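Local coordinates for trwC protein (Escherichia coli, PDB 1OMH), which probably nicks and religates one strand of the plasmid transfer origin as a conjugative relaxase, here represented by its DNA-bound N-terminal relaxase domain, at residues B[55-59]-B[165-169]; B[84-90]-B[160-166]. All blocks are in the same frame, centred on the assembly; numbering follows the deposited sequence.

Both contacts involve strand 158-167, a central member of a five-stranded antiparallel sheet, and their centres lie 14 Å apart. Contact 2 pairs residues 84-90 with 160-166 edge to edge within the sheet and holds His161 and His163, two of the three histidines that bind zinc or copper in metal-loaded forms; here a sulfate ion sits beside them. Contact 1 lies toward the C-terminal end of the strand, where residues 165-169 receive helix 52-60. Val165 and Ile166 belong to both. The side chain of Val165, which faces the helix, is about 5 Å from that of His163, which lies on the same face of the sheet.

Contact 1. Residues B[55-59]-B[165-169]; sequences FRELL and VILNM
Leu167 sends its two methyl branches to different parts of helix 52-60: CD2 is pressed against the backbone turn at Leu58 and Leu59, while CD1 approaches the ring of Phe55. Leu167 CD2 lies 3.5 Å from Leu58 CB, tighter than usual van der Waals contact, and also meets Leu59 N, an atom already committed to the helical hydrogen bond with the Phe55 carbonyl. A leucine suits this place because its fork lets one methyl meet the helix backbone while the other meets the aromatic ring. Phe55 has CG anti to its own nitrogen (chi1 -174°), which swings the ring toward the strand. Phe55 CZ comes within 3.8 Å of Val165 CG1, with the valine at the ring edge, while Leu59 CG lies over one face, offset toward the rim. The CB of Leu59 points away from the strand, yet Leu59 CD2 returns to meet Leu167 CD2 at 3.8 Å, the two side chains crossing at about a right angle. Selenomethionine Met169, bent at chi3 (58°), brings Met169 SE to 3.9 Å from Leu58 CD2, and its flexible chain turns the terminal methyl in against the same leucine. A water lies 2.8 Å from Leu58 O and accepts from Asn168 N, bridging the two backbones where the strand has given way to an inverse gamma turn. Beyond the contact, Phe148 meets the Phe55 ring edge-to-face and helix 12-17 touches Leu59. The axes of residues 55-59 and 165-167 make 56°: a helix packed on one face of the antiparallel relaxase sheet, the face that also carries the metal-site histidines.

Contact 2. Residues B[84-90]-B[160-166]; sequences LDLTFSA and LHTHAVI. With SO4 (sulfate ion), chain C; nucleotides of chain A.
This is an antiparallel pairing of two adjacent strands, 81-89 and 158-167, in the middle of the relaxase sheet, from Leu84 opposite Ile166 to Ser89 opposite His161. Paired backbone hydrogen bonds join Leu84 with Ile166, Leu86 with Ala164 and Phe88 with Thr162, and Ala90 N continues the ladder to Leu160 O at 3.1 Å. On one face Leu86 CG packs on Ile166 CD1 (3.7 Å), and small Ala164 puts its CB at the Phe88 ring edge, 3.9 Å from Phe88 CE1. On the other, His161 and His163, separated by one residue, are the paired histidines of the HUH relaxase fold; with His150 they bind zinc or copper in other crystals of this protein, but no metal is bound here. Their NE2 atoms donate, at 3.0 and 2.7 Å respectively, to O3 of a sulfate probably from the crystallisation liquor, which Arg154 also binds. His161 ND1 bonds to Gln159 O. His163 ND1 donates to the syn lone pair of Asp85 OD2 (2.9 Å), which lies 28° out of the imidazole plane; this bent bond, the NE2 bond and the Tyr18 stack probably limit ring rotation. DT23 N3 of chain A bonds weakly to Ser89 O (3.1 Å).

Contact 1. Residues B[55-59]-B[165-169]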
loop_
_atom_site.group_PDB
_atom_site.type_symbol
_atom_site.label_atom_id
_atom_site.label_comp_id
_atom_site.label_asym_id
_atom_site.label_seq_id
_atom_site.Cartn_x
_atom_site.Cartn_y
_atom_site.Cartn_z
ATOM N N PHE B 55 -1.748 -3.731 17.765
ATOM C CA PHE B 55 -2.306 -3.343 16.475
ATOM C C PHE B 55 -3.800 -3.624 16.360
ATOM O O PHE B 55 -4.553 -2.760 15.911
ATOM C CB PHE B 55 -1.557 -4.046 15.337
ATOM C CG PHE B 55 -1.979 -3.600 13.962
ATOM C CD1 PHE B 55 -2.562 -4.498 13.074
ATOM C CD2 PHE B 55 -1.785 -2.284 13.551
ATOM C CE1 PHE B 55 -2.947 -4.094 11.790
ATOM C CE2 PHE B 55 -2.166 -1.869 12.270
ATOM C CZ PHE B 55 -2.747 -2.776 11.392
ATOM N N ARG B 56 -4.238 -4.819 16.758
ATOM C CA ARG B 56 -5.660 -5.165 16.678
ATOM C C ARG B 56 -6.532 -4.250 17.538
ATOM O O ARG B 56 -7.610 -3.837 17.115
ATOM C CB ARG B 56 -5.904 -6.627 17.088
ATOM C CG ARG B 56 -5.779 -7.645 15.952
ATOM C CD ARG B 56 -6.006 -9.076 16.455
ATOM N NE ARG B 56 -5.858 -10.080 15.403
ATOM C CZ ARG B 56 -6.756 -10.323 14.452
ATOM N NH1 ARG B 56 -6.523 -11.260 13.541
ATOM N NH2 ARG B 56 -7.893 -9.635 14.412
ATOM N N GLU B 57 -6.079 -3.935 18.744
ATOM C CA GLU B 57 -6.877 -3.071 19.597
ATOM C C GLU B 57 -6.938 -1.661 19.024
ATOM O O GLU B 57 -8.011 -1.054 18.981
ATOM C CB GLU B 57 -6.332 -3.049 21.025
ATOM C CG GLU B 57 -4.880 -2.690 21.155
ATOM C CD GLU B 57 -4.471 -2.522 22.605
ATOM O OE1 GLU B 57 -4.400 -1.361 23.072
ATOM O OE2 GLU B 57 -4.241 -3.552 23.278
ATOM N N LEU B 58 -5.795 -1.144 18.578
ATOM C CA LEU B 58 -5.762 0.189 17.991
ATOM C C LEU B 58 -6.765 0.247 16.851
ATOM O O LEU B 58 -7.480 1.235 16.692
ATOM C CB LEU B 58 -4.365 0.527 17.492
ATOM C CG LEU B 58 -3.351 0.837 18.590
ATOM C CD1 LEU B 58 -1.997 1.081 17.970
ATOM C CD2 LEU B 58 -3.801 2.058 19.389
ATOM N N LEU B 59 -6.835 -0.820 16.062
ATOM C CA LEU B 59 -7.795 -0.867 14.966
ATOM C C LEU B 59 -9.191 -0.733 15.571
ATOM O O LEU B 59 -10.080 -0.127 14.979
ATOM C CB LEU B 59 -7.689 -2.194 14.209
ATOM C CG LEU B 59 -6.502 -2.397 13.260
ATOM C CD1 LEU B 59 -6.411 -3.865 12.864
ATOM C CD2 LEU B 59 -6.672 -1.522 12.025
ATOM N N VAL B 165 -1.071 0.692 6.942
ATOM C CA VAL B 165 -2.346 0.873 7.607
ATOM C C VAL B 165 -2.330 2.053 8.571
ATOM O O VAL B 165 -1.787 1.971 9.682
ATOM C CB VAL B 165 -2.765 -0.403 8.367
ATOM C CG1 VAL B 165 -4.140 -0.204 8.997
ATOM C CG2 VAL B 165 -2.788 -1.596 7.404
ATOM N N ILE B 166 -2.921 3.157 8.127
ATOM C CA ILE B 166 -3.006 4.351 8.950
ATOM C C ILE B 166 -4.226 4.165 9.844
ATOM O O ILE B 166 -5.361 4.134 9.366
ATOM C CB ILE B 166 -3.211 5.630 8.105
ATOM C CG1 ILE B 166 -1.999 5.890 7.203
ATOM C CG2 ILE B 166 -3.404 6.826 9.024
ATOM C CD1 ILE B 166 -1.809 4.897 6.091
ATOM N N LEU B 167 -4.003 4.037 11.143
ATOM C CA LEU B 167 -5.124 3.848 12.047
ATOM C C LEU B 167 -5.961 5.121 12.121
ATOM O O LEU B 167 -5.445 6.229 11.945
ATOM C CB LEU B 167 -4.610 3.419 13.419
ATOM C CG LEU B 167 -3.990 2.019 13.290
ATOM C CD1 LEU B 167 -2.540 2.049 13.705
ATOM C CD2 LEU B 167 -4.786 1.020 14.101
ATOM N N ASN B 168 -7.258 4.945 12.358
ATOM C CA ASN B 168 -8.200 6.059 12.434
ATOM C C ASN B 168 -8.042 6.831 13.742
ATOM O O ASN B 168 -8.938 6.830 14.586
ATOM C CB ASN B 168 -9.626 5.514 12.306
ATOM C CG ASN B 168 -10.658 6.598 12.067
ATOM O OD1 ASN B 168 -11.859 6.316 11.998
ATOM N ND2 ASN B 168 -10.204 7.839 11.934
HETATM N N MSE B 169 -6.910 7.505 13.901
HETATM C CA MSE B 169 -6.660 8.253 15.125
HETATM C C MSE B 169 -5.557 9.278 14.969
HETATM O O MSE B 169 -4.616 9.089 14.202
HETATM C CB MSE B 169 -6.270 7.291 16.251
HETATM C CG MSE B 169 -4.963 6.565 15.979
HETATM SE SE MSE B 169 -4.573 5.253 17.352
HETATM C CE MSE B 169 -6.133 4.266 17.167
HETATM O O HOH W 1 -8.128 2.681 14.344
#

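Contact 2. Residues B[84-90]-B[160-166]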
loop_
_atom_site.group_PDB
_atom_site.type_symbol
_atom_site.label_atom_id
_atom_site.label_comp_id
_atom_site.label_asym_id
_atom_site.label_seq_id
_atom_site.Cartn_x
_atom_site.Cartn_y
_atom_site.Cartn_z
ATOM N N LEU B 84 -7.130 3.543 7.374
ATOM C CA LEU B 84 -6.964 3.849 5.965
ATOM C C LEU B 84 -5.741 3.086 5.497
ATOM O O LEU B 84 -4.642 3.292 6.012
ATOM C CB LEU B 84 -6.736 5.353 5.787
ATOM C CG LEU B 84 -6.483 5.847 4.362
ATOM C CD1 LEU B 84 -7.682 5.497 3.479
ATOM C CD2 LEU B 84 -6.240 7.352 4.380
ATOM N N ASP B 85 -5.935 2.195 4.536
ATOM C CA ASP B 85 -4.831 1.414 4.009
ATOM C C ASP B 85 -4.268 2.050 2.748
ATOM O O ASP B 85 -4.993 2.264 1.779
ATOM C CB ASP B 85 -5.291 -0.013 3.694
ATOM C CG ASP B 85 -4.160 -0.897 3.165
ATOM O OD1 ASP B 85 -2.981 -0.488 3.228
ATOM O OD2 ASP B 85 -4.454 -2.016 2.696
ATOM N N LEU B 86 -2.981 2.378 2.777
ATOM C CA LEU B 86 -2.321 2.934 1.606
ATOM C C LEU B 86 -1.413 1.804 1.115
ATOM O O LEU B 86 -0.447 1.430 1.783
ATOM C CB LEU B 86 -1.499 4.180 1.965
ATOM C CG LEU B 86 -2.222 5.446 2.453
ATOM C CD1 LEU B 86 -1.239 6.609 2.513
ATOM C CD2 LEU B 86 -3.363 5.801 1.525
ATOM N N THR B 87 -1.749 1.247 -0.042
ATOM C CA THR B 87 -0.983 0.147 -0.615
ATOM C C THR B 87 -0.026 0.635 -1.695
ATOM O O THR B 87 -0.457 1.068 -2.767
ATOM C CB THR B 87 -1.921 -0.905 -1.224
ATOM O OG1 THR B 87 -2.770 -1.426 -0.196
ATOM C CG2 THR B 87 -1.125 -2.039 -1.859
ATOM N N PHE B 88 1.267 0.563 -1.386
ATOM C CA PHE B 88 2.336 0.973 -2.290
ATOM C C PHE B 88 2.868 -0.256 -3.027
ATOM O O PHE B 88 3.343 -1.192 -2.397
ATOM C CB PHE B 88 3.511 1.587 -1.514
ATOM C CG PHE B 88 3.172 2.833 -0.759
ATOM C CD1 PHE B 88 2.544 2.768 0.484
ATOM C CD2 PHE B 88 3.491 4.080 -1.288
ATOM C CE1 PHE B 88 2.240 3.935 1.193
ATOM C CE2 PHE B 88 3.188 5.252 -0.585
ATOM C CZ PHE B 88 2.564 5.176 0.654
ATOM N N SER B 89 2.817 -0.236 -4.353
ATOM C CA SER B 89 3.304 -1.360 -5.144
ATOM C C SER B 89 4.363 -0.897 -6.137
ATOM O O SER B 89 4.182 0.088 -6.840
ATOM C CB SER B 89 2.142 -2.005 -5.894
ATOM O OG SER B 89 1.148 -2.431 -4.972
ATOM N N ALA B 90 5.472 -1.618 -6.182
ATOM C CA ALA B 90 6.561 -1.290 -7.085
ATOM C C ALA B 90 6.294 -1.796 -8.496
ATOM O O ALA B 90 5.457 -2.684 -8.705
ATOM C CB ALA B 90 7.850 -1.896 -6.564
ATOM N N LEU B 160 6.386 -6.840 -5.006
ATOM C CA LEU B 160 6.806 -6.076 -3.834
ATOM C C LEU B 160 5.817 -4.958 -3.532
ATOM O O LEU B 160 5.664 -4.023 -4.316
ATOM C CB LEU B 160 8.203 -5.494 -4.078
ATOM C CG LEU B 160 8.875 -4.671 -2.981
ATOM C CD1 LEU B 160 9.035 -5.506 -1.710
ATOM C CD2 LEU B 160 10.242 -4.203 -3.483
ATOM N N HIS B 161 5.141 -5.059 -2.395
ATOM C CA HIS B 161 4.178 -4.044 -2.011
ATOM C C HIS B 161 4.050 -3.970 -0.502
ATOM O O HIS B 161 4.305 -4.947 0.212
ATOM C CB HIS B 161 2.801 -4.321 -2.635
ATOM C CG HIS B 161 2.193 -5.631 -2.235
ATOM N ND1 HIS B 161 2.694 -6.846 -2.657
ATOM C CD2 HIS B 161 1.105 -5.920 -1.480
ATOM C CE1 HIS B 161 1.943 -7.821 -2.182
ATOM N NE2 HIS B 161 0.969 -7.287 -1.464
ATOM N N THR B 162 3.656 -2.800 -0.016
ATOM C CA THR B 162 3.497 -2.596 1.412
ATOM C C THR B 162 2.135 -2.027 1.723
ATOM O O THR B 162 1.674 -1.088 1.059
ATOM C CB THR B 162 4.549 -1.617 1.981
ATOM O OG1 THR B 162 5.858 -2.171 1.831
ATOM C CG2 THR B 162 4.286 -1.357 3.468
ATOM N N HIS B 163 1.489 -2.620 2.719
ATOM C CA HIS B 163 0.188 -2.161 3.174
ATOM C C HIS B 163 0.466 -1.239 4.347
ATOM O O HIS B 163 0.816 -1.709 5.426
ATOM C CB HIS B 163 -0.665 -3.333 3.665
ATOM C CG HIS B 163 -1.245 -4.170 2.569
ATOM N ND1 HIS B 163 -2.286 -3.737 1.773
ATOM C CD2 HIS B 163 -0.934 -5.416 2.137
ATOM C CE1 HIS B 163 -2.591 -4.680 0.902
ATOM N NE2 HIS B 163 -1.784 -5.710 1.100
ATOM N N ALA B 164 0.339 0.069 4.130
ATOM C CA ALA B 164 0.555 1.049 5.185
ATOM C C ALA B 164 -0.804 1.325 5.808
ATOM O O ALA B 164 -1.603 2.092 5.265
ATOM C CB ALA B 164 1.141 2.342 4.604
ATOM N N VAL B 165 -1.071 0.692 6.942
ATOM C CA VAL B 165 -2.346 0.873 7.607
ATOM C C VAL B 165 -2.330 2.053 8.571
ATOM O O VAL B 165 -1.787 1.971 9.682
ATOM C CB VAL B 165 -2.765 -0.403 8.367
ATOM C CG1 VAL B 165 -4.140 -0.204 8.997
ATOM C CG2 VAL B 165 -2.788 -1.596 7.404
ATOM N N ILE B 166 -2.921 3.157 8.127
ATOM C CA ILE B 166 -3.006 4.351 8.950
ATOM C C ILE B 166 -4.226 4.165 9.844
ATOM O O ILE B 166 -5.361 4.134 9.366
ATOM C CB ILE B 166 -3.211 5.630 8.105
ATOM C CG1 ILE B 166 -1.999 5.890 7.203
ATOM C CG2 ILE B 166 -3.404 6.826 9.024
ATOM C CD1 ILE B 166 -1.809 4.897 6.091
HETATM S S SO4 C . -2.316 -9.044 -0.736
HETATM O O1 SO4 C . -1.669 -9.668 0.434
HETATM O O2 SO4 C . -1.882 -9.722 -1.974
HETATM O O3 SO4 C . -1.932 -7.621 -0.802
HETATM O O4 SO4 C . -3.781 -9.161 -0.598
ATOM P P DT A 23 1.831 -2.527 -15.698
ATOM O OP1 DT A 23 3.305 -2.462 -15.852
ATOM O OP2 DT A 23 0.979 -2.771 -16.885
ATOM O "O5'" DT A 23 1.465 -3.576 -14.544
ATOM C "C5'" DT A 23 1.938 -4.952 -14.575
ATOM C "C4'" DT A 23 2.312 -5.396 -13.174
ATOM O "O4'" DT A 23 3.155 -4.381 -12.617
ATOM C "C3'" DT A 23 1.185 -5.658 -12.156
ATOM O "O3'" DT A 23 1.456 -6.998 -11.712
ATOM C "C2'" DT A 23 1.737 -5.095 -10.856
ATOM C "C1'" DT A 23 2.899 -4.204 -11.251
ATOM N N1 DT A 23 2.913 -2.759 -10.958
ATOM C C2 DT A 23 2.684 -2.327 -9.675
ATOM O O2 DT A 23 2.311 -3.067 -8.782
ATOM N N3 DT A 23 2.917 -0.988 -9.476
ATOM C C4 DT A 23 3.323 -0.061 -10.421
ATOM O O4 DT A 23 3.533 1.102 -10.082
ATOM C C5 DT A 23 3.472 -0.577 -11.766
ATOM C C7 DT A 23 3.879 0.346 -12.871
ATOM C C6 DT A 23 3.245 -1.876 -11.963
#